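Local coordinates for protein inositol-3-phosphate synthase (Caenorhabditis elegans, PDB 1VKO) that belongs to the myo-inositol-1-phosphate synthase family and binds nicotinamide-adenine-dinucleotide in a Rossmann-type fold, in an assembly of four chains, at residues A[249-254]-A[371-376]; A[299-304]-A[322-327]; A[201-206]-A[361-366]. All blocks are in the same frame, centred on the assembly; numbering follows the deposited sequence.

Contact 1 of 3, residues A[249-254]-A[371-376]; sequences ANTERY and RSKEIS. With NAD (nicotinamide-adenine-dinucleotide), chain G; POP (pyrophosphate 2-), chain H.
S372 and E252 supply the one hydrogen bond that joins the two segments directly: S372 OG donates to E252 O at 2.7 Å, lying in the carbonyl plane with a C=O...O angle of 148°. The same hydroxyl meets the edge of the Y254 ring near its plane, 3.5 Å from CD1, while the methyl CG2 of T251 rests 3.5 Å from S372 CB. T251 splits its two branches. With OG1 beside the backbone N (chi1 -70°), CG2 points at the helix and OG1 turns to the ribose, where it shares a hydrogen bond of 2.7 Å with NAD O3D whose donor is not settled. At the far end of the contact a water bridges Y254 OH, 2.7 Å away, to S372 O.

K373 shows how the helix reaches the ligands. Its CB starts beside the ring of P301, and CG, anti to the backbone N (chi1 -174°), begins a chain bent at both of the next two torsions. The bends bring CD to 3.3 Å from O5 of the pyrophosphate and swing CE over to the NAD ribose. At the tip, NZ donates to NAD O2D at 2.8 Å and to pyrophosphate O5 at 3.1 Å, and also forms a salt bridge with D324, so NZ has partners on the nucleotide, on the pyrophosphate and on the protein. E252 turns its carboxylate away, to S280 and S282.

Segment 249-254 is the loop that leaves strand 242-247, the middle strand of the parallel Rossmann-type sheet. Helix 367-378 packs on this loop, and P301, from the loop after the adjacent strand 295-298, touches T251, S372 and K373.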
loop_
_atom_site.group_PDB
_atom_site.type_symbol
_atom_site.label_atom_id
_atom_site.label_comp_id
_atom_site.label_asym_id
_atom_site.label_seq_id
_atom_site.Cartn_x
_atom_site.Cartn_y
_atom_site.Cartn_z
ATOM N N ALA A 249 -14.023 -26.295 -13.057
ATOM C CA ALA A 249 -15.278 -25.598 -13.344
ATOM C C ALA A 249 -15.749 -24.742 -12.137
ATOM O O ALA A 249 -15.075 -24.652 -11.141
ATOM C CB ALA A 249 -16.351 -26.631 -13.720
ATOM N N ASN A 250 -16.898 -24.094 -12.234
ATOM C CA ASN A 250 -17.307 -23.167 -11.196
ATOM C C ASN A 250 -17.477 -23.836 -9.861
ATOM O O ASN A 250 -17.846 -25.010 -9.757
ATOM C CB ASN A 250 -18.557 -22.386 -11.576
ATOM C CG ASN A 250 -18.292 -21.426 -12.719
ATOM O OD1 ASN A 250 -18.547 -21.759 -13.890
ATOM N ND2 ASN A 250 -17.660 -20.272 -12.406
ATOM N N THR A 251 -17.116 -23.080 -8.834
ATOM C CA THR A 251 -17.266 -23.475 -7.478
ATOM C C THR A 251 -18.721 -23.840 -7.291
ATOM O O THR A 251 -19.589 -23.001 -7.514
ATOM C CB THR A 251 -16.888 -22.245 -6.646
ATOM O OG1 THR A 251 -15.494 -22.062 -6.797
ATOM C CG2 THR A 251 -17.051 -22.504 -5.151
ATOM N N GLU A 252 -18.974 -25.089 -6.919
ATOM C CA GLU A 252 -20.299 -25.545 -6.446
ATOM C C GLU A 252 -20.440 -25.185 -4.966
ATOM O O GLU A 252 -19.447 -24.913 -4.303
ATOM C CB GLU A 252 -20.425 -27.084 -6.539
ATOM C CG GLU A 252 -20.173 -27.648 -7.931
ATOM C CD GLU A 252 -20.383 -29.151 -8.058
ATOM O OE1 GLU A 252 -19.927 -29.971 -7.212
ATOM O OE2 GLU A 252 -21.008 -29.519 -9.061
ATOM N N ARG A 253 -21.662 -25.190 -4.439
ATOM C CA ARG A 253 -21.836 -25.215 -2.976
ATOM C C ARG A 253 -21.479 -26.600 -2.422
ATOM O O ARG A 253 -21.252 -27.569 -3.165
ATOM C CB ARG A 253 -23.277 -24.864 -2.576
ATOM C CG ARG A 253 -24.314 -25.834 -3.131
ATOM C CD ARG A 253 -25.693 -25.687 -2.553
ATOM N NE ARG A 253 -26.668 -26.596 -3.167
ATOM C CZ ARG A 253 -26.975 -27.825 -2.734
ATOM N NH1 ARG A 253 -26.354 -28.361 -1.669
ATOM N NH2 ARG A 253 -27.897 -28.540 -3.388
ATOM N N TYR A 254 -21.402 -26.666 -1.102
ATOM C CA TYR A 254 -21.187 -27.885 -0.358
ATOM C C TYR A 254 -22.450 -28.736 -0.419
ATOM O O TYR A 254 -23.549 -28.232 -0.382
ATOM C CB TYR A 254 -20.926 -27.502 1.100
ATOM C CG TYR A 254 -19.466 -27.299 1.445
ATOM C CD1 TYR A 254 -18.650 -26.499 0.665
ATOM C CD2 TYR A 254 -18.904 -27.931 2.550
ATOM C CE1 TYR A 254 -17.327 -26.338 0.957
ATOM C CE2 TYR A 254 -17.576 -27.748 2.872
ATOM C CZ TYR A 254 -16.792 -26.931 2.072
ATOM O OH TYR A 254 -15.445 -26.745 2.365
ATOM N N ARG A 371 -19.133 -19.114 0.478
ATOM C CA ARG A 371 -18.797 -19.992 1.621
ATOM C C ARG A 371 -17.754 -21.073 1.273
ATOM O O ARG A 371 -16.728 -21.160 1.970
ATOM C CB ARG A 371 -20.029 -20.643 2.285
ATOM C CG ARG A 371 -20.421 -20.069 3.658
ATOM C CD ARG A 371 -19.731 -20.721 4.893
ATOM N NE ARG A 371 -18.823 -19.792 5.584
ATOM C CZ ARG A 371 -18.123 -20.060 6.698
ATOM N NH1 ARG A 371 -18.192 -21.249 7.301
ATOM N NH2 ARG A 371 -17.337 -19.121 7.220
ATOM N N SER A 372 -18.005 -21.881 0.218
ATOM C CA SER A 372 -17.029 -22.894 -0.234
ATOM C C SER A 372 -15.614 -22.299 -0.113
ATOM O O SER A 372 -14.740 -22.842 0.581
ATOM C CB SER A 372 -17.271 -23.313 -1.708
ATOM O OG SER A 372 -18.415 -24.136 -1.915
ATOM N N LYS A 373 -15.405 -21.169 -0.794
ATOM C CA LYS A 373 -14.099 -20.483 -0.877
ATOM C C LYS A 373 -13.592 -19.806 0.420
ATOM O O LYS A 373 -12.415 -19.973 0.785
ATOM C CB LYS A 373 -14.124 -19.468 -2.029
ATOM C CG LYS A 373 -12.783 -18.824 -2.292
ATOM C CD LYS A 373 -11.832 -19.735 -3.090
ATOM C CE LYS A 373 -12.299 -19.916 -4.536
ATOM N NZ LYS A 373 -11.454 -20.977 -5.145
ATOM N N GLU A 374 -14.449 -19.017 1.083
ATOM C CA GLU A 374 -14.144 -18.454 2.422
ATOM C C GLU A 374 -13.523 -19.455 3.406
ATOM O O GLU A 374 -12.498 -19.153 4.015
ATOM C CB GLU A 374 -15.395 -17.838 3.064
ATOM C CG GLU A 374 -15.159 -17.150 4.416
ATOM C CD GLU A 374 -16.424 -16.491 4.941
ATOM O OE1 GLU A 374 -17.493 -17.149 4.878
ATOM O OE2 GLU A 374 -16.362 -15.312 5.391
ATOM N N ILE A 375 -14.148 -20.625 3.566
ATOM C CA ILE A 375 -13.643 -21.683 4.467
ATOM C C ILE A 375 -12.196 -22.099 4.149
ATOM O O ILE A 375 -11.367 -22.185 5.063
ATOM C CB ILE A 375 -14.581 -22.947 4.481
ATOM C CG1 ILE A 375 -15.989 -22.590 4.989
ATOM C CG2 ILE A 375 -13.935 -24.116 5.308
ATOM C CD1 ILE A 375 -16.963 -23.775 5.073
ATOM N N SER A 376 -11.915 -22.353 2.862
ATOM C CA SER A 376 -10.604 -22.855 2.389
ATOM C C SER A 376 -9.498 -21.800 2.438
ATOM O O SER A 376 -8.333 -22.135 2.678
ATOM C CB SER A 376 -10.708 -23.433 0.967
ATOM O OG SER A 376 -10.907 -22.392 0.040
HETATM P PA NAD G . -14.271 -19.823 -15.186
HETATM O O1A NAD G . -15.647 -19.370 -15.062
HETATM O O2A NAD G . -13.598 -19.007 -16.212
HETATM O O5B NAD G . -14.313 -21.373 -15.519
HETATM C C5B NAD G . -15.433 -22.137 -15.188
HETATM C C4B NAD G . -15.846 -22.902 -16.431
HETATM O O4B NAD G . -16.471 -24.099 -16.026
HETATM C C3B NAD G . -16.847 -22.151 -17.262
HETATM O O3B NAD G . -16.512 -22.487 -18.599
HETATM C C2B NAD G . -18.176 -22.796 -16.992
HETATM O O2B NAD G . -18.792 -22.907 -18.274
HETATM C C1B NAD G . -17.765 -24.195 -16.547
HETATM N N9A NAD G . -18.673 -24.995 -15.686
HETATM C C8A NAD G . -19.489 -24.608 -14.666
HETATM N N7A NAD G . -20.137 -25.701 -14.203
HETATM C C5A NAD G . -19.770 -26.796 -14.894
HETATM C C6A NAD G . -20.148 -28.149 -14.860
HETATM N N6A NAD G . -21.098 -28.634 -14.043
HETATM N N1A NAD G . -19.577 -29.014 -15.757
HETATM C C2A NAD G . -18.683 -28.566 -16.686
HETATM N N3A NAD G . -18.365 -27.247 -16.728
HETATM C C4A NAD G . -18.876 -26.358 -15.850
HETATM O O3 NAD G . -13.484 -19.776 -13.770
HETATM P PN NAD G . -11.922 -20.079 -13.715
HETATM O O1N NAD G . -11.600 -20.929 -14.891
HETATM O O2N NAD G . -11.232 -18.798 -13.547
HETATM O O5D NAD G . -11.707 -21.069 -12.448
HETATM C C5D NAD G . -12.538 -22.201 -12.257
HETATM C C4D NAD G . -12.578 -22.720 -10.807
HETATM O O4D NAD G . -11.277 -22.812 -10.281
HETATM C C3D NAD G . -13.375 -21.832 -9.844
HETATM O O3D NAD G . -14.111 -22.656 -8.983
HETATM C C2D NAD G . -12.309 -21.215 -8.976
HETATM O O2D NAD G . -12.700 -20.926 -7.643
HETATM C C1D NAD G . -11.278 -22.310 -8.963
HETATM N N1N NAD G . -10.043 -21.679 -8.511
HETATM C C2N NAD G . -9.475 -20.691 -9.252
HETATM C C3N NAD G . -8.325 -20.091 -8.789
HETATM C C7N NAD G . -7.553 -19.316 -9.788
HETATM O O7N NAD G . -8.159 -19.198 -11.062
HETATM N N7N NAD G . -6.358 -18.804 -9.464
HETATM C C4N NAD G . -7.728 -20.497 -7.580
HETATM C C5N NAD G . -8.330 -21.487 -6.836
HETATM C C6N NAD G . -9.512 -22.078 -7.309
HETATM P P1 POP H . -5.536 -17.337 -3.743
HETATM O O1 POP H . -4.237 -18.124 -3.648
HETATM O O2 POP H . -5.298 -16.043 -4.486
HETATM O O3 POP H . -6.029 -17.013 -2.341
HETATM O O POP H . -6.626 -18.208 -4.591
HETATM P P2 POP H . -8.153 -17.771 -4.963
HETATM O O4 POP H . -8.161 -17.281 -6.408
HETATM O O5 POP H . -9.058 -18.982 -4.775
HETATM O O6 POP H . -8.752 -16.635 -4.126
HETATM O O HOH W 1 -13.635 -25.310 0.990
#

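Contact 2 of 3, residues A[299-304]-A[322-327]; sequences GSPQNT and GDDFKS. With NAD (nicotinamide-adenine-dinucleotide), chain G; POP (pyrophosphate 2-), chain H.
The phenyl ring of F325 has G299 over one face: G299 CA sits 3.9 Å from the ring centroid and 16° off the normal, a CH-pi contact, with G299 O above the same ring but offset toward its rim. NAD C2N lies at the ring edge, in plane, and L447, I448 and L451 of helix 440-458 also touch the ring. G299 O accepts from F325 N at 3.1 Å with an N-H...O angle of 155°, although the donor stands 44° out of the carbonyl plane. The second flat group, the carboxylate of D324, crosses P301 obliquely, its OD2 3.4 Å from P301 CG; its oxygens are claimed by K373 and S376. Farther along, D323 follows a cis peptide, and two waters bridge its OD2 to the 299-304 backbone, one at P301 O and one at Q302 O.

Both loops contribute to the NAD pocket, 299-304 through its first residues. S300 OG shares a hydrogen bond of 3.0 Å with NAD O3D, and S327 OG accepts from the carboxamide nitrogen N7N at 2.8 Å, which helps fix the rotation of that group. Two backbone carbonyls approach the nicotinamide ring, G299 O at 3.3 Å from C6N and F325 O at 3.2 Å from C5N. They may help accommodate a positively charged ring, though nearby K373 and K484 would offset part of this.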
loop_
_atom_site.group_PDB
_atom_site.type_symbol
_atom_site.label_atom_id
_atom_site.label_comp_id
_atom_site.label_asym_id
_atom_site.label_seq_id
_atom_site.Cartn_x
_atom_site.Cartn_y
_atom_site.Cartn_z
ATOM N N GLY A 299 -9.937 -28.913 -7.867
ATOM C CA GLY A 299 -9.287 -27.619 -7.900
ATOM C C GLY A 299 -10.133 -26.523 -7.271
ATOM O O GLY A 299 -9.690 -25.369 -7.149
ATOM N N SER A 300 -11.344 -26.884 -6.839
ATOM C CA SER A 300 -12.297 -25.917 -6.303
ATOM C C SER A 300 -12.595 -26.193 -4.817
ATOM O O SER A 300 -12.177 -27.224 -4.264
ATOM C CB SER A 300 -13.588 -25.924 -7.110
ATOM O OG SER A 300 -13.353 -25.527 -8.448
ATOM N N PRO A 301 -13.245 -25.231 -4.164
ATOM C CA PRO A 301 -13.546 -25.317 -2.743
ATOM C C PRO A 301 -14.569 -26.373 -2.323
ATOM O O PRO A 301 -14.527 -26.755 -1.159
ATOM C CB PRO A 301 -14.134 -23.929 -2.430
ATOM C CG PRO A 301 -13.590 -23.076 -3.442
ATOM C CD PRO A 301 -13.626 -23.922 -4.710
ATOM N N GLN A 302 -15.474 -26.827 -3.215
ATOM C CA GLN A 302 -16.544 -27.724 -2.753
ATOM C C GLN A 302 -16.032 -29.028 -2.177
ATOM O O GLN A 302 -14.917 -29.464 -2.506
ATOM C CB GLN A 302 -17.598 -28.007 -3.787
ATOM C CG GLN A 302 -17.129 -28.934 -4.922
ATOM C CD GLN A 302 -16.707 -28.154 -6.116
ATOM O OE1 GLN A 302 -16.497 -26.945 -6.006
ATOM N NE2 GLN A 302 -16.588 -28.812 -7.269
ATOM N N ASN A 303 -16.868 -29.641 -1.326
ATOM C CA ASN A 303 -16.490 -30.849 -0.583
ATOM C C ASN A 303 -16.728 -32.171 -1.326
ATOM O O ASN A 303 -17.233 -33.140 -0.758
ATOM C CB ASN A 303 -17.090 -30.856 0.827
ATOM C CG ASN A 303 -18.594 -30.816 0.832
ATOM O OD1 ASN A 303 -19.200 -30.084 0.076
ATOM N ND2 ASN A 303 -19.207 -31.603 1.711
ATOM N N THR A 304 -16.300 -32.202 -2.597
ATOM C CA THR A 304 -16.498 -33.345 -3.442
ATOM C C THR A 304 -16.038 -34.656 -2.793
ATOM O O THR A 304 -16.756 -35.662 -2.842
ATOM C CB THR A 304 -15.775 -33.180 -4.785
ATOM O OG1 THR A 304 -16.207 -31.983 -5.467
ATOM C CG2 THR A 304 -16.211 -34.318 -5.706
ATOM N N GLY A 322 -7.132 -32.616 -3.520
ATOM C CA GLY A 322 -7.876 -31.366 -3.283
ATOM C C GLY A 322 -7.572 -30.791 -1.907
ATOM O O GLY A 322 -6.793 -31.367 -1.156
ATOM N N ASP A 323 -8.166 -29.651 -1.556
ATOM C CA ASP A 323 -9.103 -28.966 -2.402
ATOM C C ASP A 323 -8.620 -27.544 -2.609
ATOM O O ASP A 323 -8.148 -26.897 -1.652
ATOM C CB ASP A 323 -10.448 -28.879 -1.686
ATOM C CG ASP A 323 -11.055 -30.214 -1.401
ATOM O OD1 ASP A 323 -10.939 -31.184 -2.227
ATOM O OD2 ASP A 323 -11.750 -30.383 -0.386
ATOM N N ASP A 324 -8.765 -27.057 -3.841
ATOM C CA ASP A 324 -8.771 -25.618 -4.159
ATOM C C ASP A 324 -7.363 -25.078 -4.409
ATOM O O ASP A 324 -6.535 -25.023 -3.472
ATOM C CB ASP A 324 -9.504 -24.835 -3.061
ATOM C CG ASP A 324 -9.998 -23.462 -3.514
ATOM O OD1 ASP A 324 -10.146 -23.214 -4.735
ATOM O OD2 ASP A 324 -10.307 -22.574 -2.690
ATOM N N PHE A 325 -7.105 -24.670 -5.665
ATOM C CA PHE A 325 -5.806 -24.166 -6.066
ATOM C C PHE A 325 -5.338 -23.154 -5.099
ATOM O O PHE A 325 -6.095 -22.262 -4.663
ATOM C CB PHE A 325 -5.824 -23.488 -7.445
ATOM C CG PHE A 325 -6.331 -24.358 -8.574
ATOM C CD1 PHE A 325 -5.783 -25.612 -8.818
ATOM C CD2 PHE A 325 -7.333 -23.901 -9.421
ATOM C CE1 PHE A 325 -6.259 -26.403 -9.896
ATOM C CE2 PHE A 325 -7.799 -24.704 -10.495
ATOM C CZ PHE A 325 -7.253 -25.932 -10.698
ATOM N N LYS A 326 -4.071 -23.283 -4.754
ATOM C CA LYS A 326 -3.436 -22.298 -3.934
ATOM C C LYS A 326 -2.535 -21.464 -4.806
ATOM O O LYS A 326 -1.334 -21.751 -4.956
ATOM C CB LYS A 326 -2.669 -22.990 -2.840
ATOM C CG LYS A 326 -2.118 -22.055 -1.877
ATOM C CD LYS A 326 -0.834 -22.643 -1.362
ATOM C CE LYS A 326 -1.072 -23.537 -0.196
ATOM N NZ LYS A 326 0.220 -23.942 0.412
ATOM N N SER A 327 -3.125 -20.434 -5.399
ATOM C CA SER A 327 -2.471 -19.718 -6.486
ATOM C C SER A 327 -1.787 -18.379 -6.083
ATOM O O SER A 327 -0.673 -18.079 -6.567
ATOM C CB SER A 327 -3.461 -19.511 -7.646
ATOM O OG SER A 327 -4.641 -18.818 -7.233
HETATM P PA NAD G . -14.271 -19.823 -15.186
HETATM O O1A NAD G . -15.647 -19.370 -15.062
HETATM O O2A NAD G . -13.598 -19.007 -16.212
HETATM O O5B NAD G . -14.313 -21.373 -15.519
HETATM C C5B NAD G . -15.433 -22.137 -15.188
HETATM C C4B NAD G . -15.846 -22.902 -16.431
HETATM O O4B NAD G . -16.471 -24.099 -16.026
HETATM C C3B NAD G . -16.847 -22.151 -17.262
HETATM O O3B NAD G . -16.512 -22.487 -18.599
HETATM C C2B NAD G . -18.176 -22.796 -16.992
HETATM O O2B NAD G . -18.792 -22.907 -18.274
HETATM C C1B NAD G . -17.765 -24.195 -16.547
HETATM N N9A NAD G . -18.673 -24.995 -15.686
HETATM C C8A NAD G . -19.489 -24.608 -14.666
HETATM N N7A NAD G . -20.137 -25.701 -14.203
HETATM C C5A NAD G . -19.770 -26.796 -14.894
HETATM C C6A NAD G . -20.148 -28.149 -14.860
HETATM N N6A NAD G . -21.098 -28.634 -14.043
HETATM N N1A NAD G . -19.577 -29.014 -15.757
HETATM C C2A NAD G . -18.683 -28.566 -16.686
HETATM N N3A NAD G . -18.365 -27.247 -16.728
HETATM C C4A NAD G . -18.876 -26.358 -15.850
HETATM O O3 NAD G . -13.484 -19.776 -13.770
HETATM P PN NAD G . -11.922 -20.079 -13.715
HETATM O O1N NAD G . -11.600 -20.929 -14.891
HETATM O O2N NAD G . -11.232 -18.798 -13.547
HETATM O O5D NAD G . -11.707 -21.069 -12.448
HETATM C C5D NAD G . -12.538 -22.201 -12.257
HETATM C C4D NAD G . -12.578 -22.720 -10.807
HETATM O O4D NAD G . -11.277 -22.812 -10.281
HETATM C C3D NAD G . -13.375 -21.832 -9.844
HETATM O O3D NAD G . -14.111 -22.656 -8.983
HETATM C C2D NAD G . -12.309 -21.215 -8.976
HETATM O O2D NAD G . -12.700 -20.926 -7.643
HETATM C C1D NAD G . -11.278 -22.310 -8.963
HETATM N N1N NAD G . -10.043 -21.679 -8.511
HETATM C C2N NAD G . -9.475 -20.691 -9.252
HETATM C C3N NAD G . -8.325 -20.091 -8.789
HETATM C C7N NAD G . -7.553 -19.316 -9.788
HETATM O O7N NAD G . -8.159 -19.198 -11.062
HETATM N N7N NAD G . -6.358 -18.804 -9.464
HETATM C C4N NAD G . -7.728 -20.497 -7.580
HETATM C C5N NAD G . -8.330 -21.487 -6.836
HETATM C C6N NAD G . -9.512 -22.078 -7.309
HETATM P P1 POP H . -5.536 -17.337 -3.743
HETATM O O1 POP H . -4.237 -18.124 -3.648
HETATM O O2 POP H . -5.298 -16.043 -4.486
HETATM O O3 POP H . -6.029 -17.013 -2.341
HETATM O O POP H . -6.626 -18.208 -4.591
HETATM P P2 POP H . -8.153 -17.771 -4.963
HETATM O O4 POP H . -8.161 -17.281 -6.408
HETATM O O5 POP H . -9.058 -18.982 -4.775
HETATM O O6 POP H . -8.752 -16.635 -4.126
HETATM O O HOH W 2 -13.462 -28.666 0.421
HETATM O O HOH W 3 -13.595 -32.116 -1.081
#

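Contact 3 of 3, residues A[201-206]-A[361-366]; sequences DFIASN and GKNLSE
The joint between helix 359-363 and helix 367-378, where E366 occupies the N-cap position of the second, is held to the 201-206 loop by side-chain hydrogen bonds. The E366 carboxylate spans S205: OE2 takes S205 OG at 3.1 Å on its syn lone pair, while OE1 accepts from S205 N at 3.0 Å, met 46° out of the carboxylate plane. One residue back, A204 N donates to N363 OD1 at 3.1 Å. The other end of that amide, ND2, bonds to T251 O, which fixes the rotation of the group.

N206 places CG between its backbone N and carbonyl carbon (chi1 65°), turning ND2 toward the helix end. There it donates to K362 O at 2.7 Å. S365 OG reaches the same oxygen at 3.1 Å from the opposite face of its plane, so two donors grip this carbonyl. The N206 amide and the E366 carboxylate run alongside in opposite senses, their planes nearly perpendicular (81°).

Segment 201-206 belongs to the loop between helices 178-188 and 220-238. Q369 of helix 367-378 touches both A204 and N363, and strand 399-406 brings Y406 against K362 and S365.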
loop_
_atom_site.group_PDB
_atom_site.type_symbol
_atom_site.label_atom_id
_atom_site.label_comp_id
_atom_site.label_asym_id
_atom_site.label_seq_id
_atom_site.Cartn_x
_atom_site.Cartn_y
_atom_site.Cartn_z
ATOM N N ASP A 201 -28.898 -25.902 -9.229
ATOM C CA ASP A 201 -28.877 -25.738 -7.774
ATOM C C ASP A 201 -27.513 -25.873 -7.048
ATOM O O ASP A 201 -27.383 -25.463 -5.861
ATOM C CB ASP A 201 -29.947 -26.674 -7.160
ATOM C CG ASP A 201 -30.183 -28.001 -8.003
ATOM O OD1 ASP A 201 -30.280 -27.960 -9.273
ATOM O OD2 ASP A 201 -30.297 -29.141 -7.459
ATOM N N PHE A 202 -26.491 -26.407 -7.725
ATOM C CA PHE A 202 -25.144 -26.524 -7.119
ATOM C C PHE A 202 -24.172 -25.381 -7.437
ATOM O O PHE A 202 -23.095 -25.349 -6.857
ATOM C CB PHE A 202 -24.483 -27.908 -7.385
ATOM C CG PHE A 202 -25.100 -29.058 -6.597
ATOM C CD1 PHE A 202 -26.233 -29.698 -7.049
ATOM C CD2 PHE A 202 -24.548 -29.482 -5.390
ATOM C CE1 PHE A 202 -26.846 -30.727 -6.310
ATOM C CE2 PHE A 202 -25.139 -30.523 -4.669
ATOM C CZ PHE A 202 -26.278 -31.139 -5.133
ATOM N N ILE A 203 -24.522 -24.426 -8.317
ATOM C CA ILE A 203 -23.634 -23.240 -8.553
ATOM C C ILE A 203 -24.396 -21.920 -8.496
ATOM O O ILE A 203 -25.611 -21.944 -8.243
ATOM C CB ILE A 203 -22.862 -23.343 -9.896
ATOM C CG1 ILE A 203 -23.787 -23.142 -11.081
ATOM C CG2 ILE A 203 -22.152 -24.690 -10.038
ATOM C CD1 ILE A 203 -23.228 -23.707 -12.374
ATOM N N ALA A 204 -23.711 -20.775 -8.714
ATOM C CA ALA A 204 -24.372 -19.449 -8.739
ATOM C C ALA A 204 -25.463 -19.384 -9.810
ATOM O O ALA A 204 -25.198 -19.562 -11.005
ATOM C CB ALA A 204 -23.370 -18.348 -8.974
ATOM N N SER A 205 -26.692 -19.117 -9.380
ATOM C CA SER A 205 -27.825 -19.022 -10.319
ATOM C C SER A 205 -27.547 -18.109 -11.548
ATOM O O SER A 205 -28.253 -18.183 -12.573
ATOM C CB SER A 205 -29.137 -18.663 -9.575
ATOM O OG SER A 205 -29.267 -17.277 -9.343
ATOM N N ASN A 206 -26.492 -17.299 -11.465
ATOM C CA ASN A 206 -26.138 -16.403 -12.570
ATOM C C ASN A 206 -25.479 -17.085 -13.813
ATOM O O ASN A 206 -25.178 -16.430 -14.828
ATOM C CB ASN A 206 -25.454 -15.067 -12.085
ATOM C CG ASN A 206 -24.082 -15.276 -11.419
ATOM O OD1 ASN A 206 -23.222 -16.000 -11.952
ATOM N ND2 ASN A 206 -23.860 -14.602 -10.258
ATOM N N GLY A 361 -15.171 -14.785 -10.327
ATOM C CA GLY A 361 -15.743 -13.780 -9.416
ATOM C C GLY A 361 -17.265 -13.624 -9.471
ATOM O O GLY A 361 -17.938 -13.508 -8.417
ATOM N N LYS A 362 -17.800 -13.611 -10.695
ATOM C CA LYS A 362 -19.248 -13.520 -10.941
ATOM C C LYS A 362 -20.007 -14.712 -10.309
ATOM O O LYS A 362 -21.157 -14.563 -9.827
ATOM C CB LYS A 362 -19.504 -13.432 -12.450
ATOM C CG LYS A 362 -20.959 -13.248 -12.900
ATOM C CD LYS A 362 -21.035 -13.441 -14.430
ATOM C CE LYS A 362 -22.390 -13.965 -14.891
ATOM N NZ LYS A 362 -23.201 -12.919 -15.614
ATOM N N ASN A 363 -19.351 -15.876 -10.296
ATOM C CA ASN A 363 -19.863 -17.063 -9.596
ATOM C C ASN A 363 -19.809 -16.957 -8.058
ATOM O O ASN A 363 -20.748 -17.345 -7.353
ATOM C CB ASN A 363 -19.127 -18.343 -10.055
ATOM C CG ASN A 363 -19.872 -19.620 -9.648
ATOM O OD1 ASN A 363 -21.046 -19.814 -10.014
ATOM N ND2 ASN A 363 -19.199 -20.484 -8.890
ATOM N N LEU A 364 -18.698 -16.431 -7.549
ATOM C CA LEU A 364 -18.523 -16.192 -6.115
ATOM C C LEU A 364 -19.238 -14.921 -5.626
ATOM O O LEU A 364 -19.034 -14.524 -4.469
ATOM C CB LEU A 364 -17.023 -16.171 -5.754
ATOM C CG LEU A 364 -16.199 -17.344 -6.319
ATOM C CD1 LEU A 364 -14.717 -16.962 -6.470
ATOM C CD2 LEU A 364 -16.382 -18.623 -5.475
ATOM N N SER A 365 -20.059 -14.301 -6.500
ATOM C CA SER A 365 -21.013 -13.217 -6.125
ATOM C C SER A 365 -22.029 -13.802 -5.174
ATOM O O SER A 365 -22.533 -13.098 -4.296
ATOM C CB SER A 365 -21.842 -12.690 -7.319
ATOM O OG SER A 365 -21.103 -11.929 -8.251
ATOM N N GLU A 366 -22.360 -15.087 -5.385
ATOM C CA GLU A 366 -23.455 -15.736 -4.632
ATOM C C GLU A 366 -22.980 -16.447 -3.355
ATOM O O GLU A 366 -21.843 -16.945 -3.296
ATOM C CB GLU A 366 -24.350 -16.588 -5.543
ATOM C CG GLU A 366 -25.133 -15.733 -6.529
ATOM C CD GLU A 366 -26.263 -16.468 -7.240
ATOM O OE1 GLU A 366 -26.666 -17.576 -6.811
ATOM O OE2 GLU A 366 -26.748 -15.929 -8.258
#

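How the contacts relate
Along the chain the segments come in the order 201-206, 249-254, 299-304, 322-327, 361-366 and 371-376; contact 2 thus falls wholly between the segments of both others, whereas contacts 1 and 3 alternate. Contact 1 is the middle piece, centred about 8 Å from the centre of contact 2 and about 10 Å from that of contact 3; those two centres lie about 16 Å apart. Contacts 1 and 3 draw on consecutive helices, 367-378 and 359-363 respectively. Loops after parallel-sheet strands supply both sides of contact 2 and one of contact 1, and these line the NAD and pyrophosphate sites. Contact 3 joins the helix junction to loop 201-206, whose I203 comes within about 4 Å of NAD.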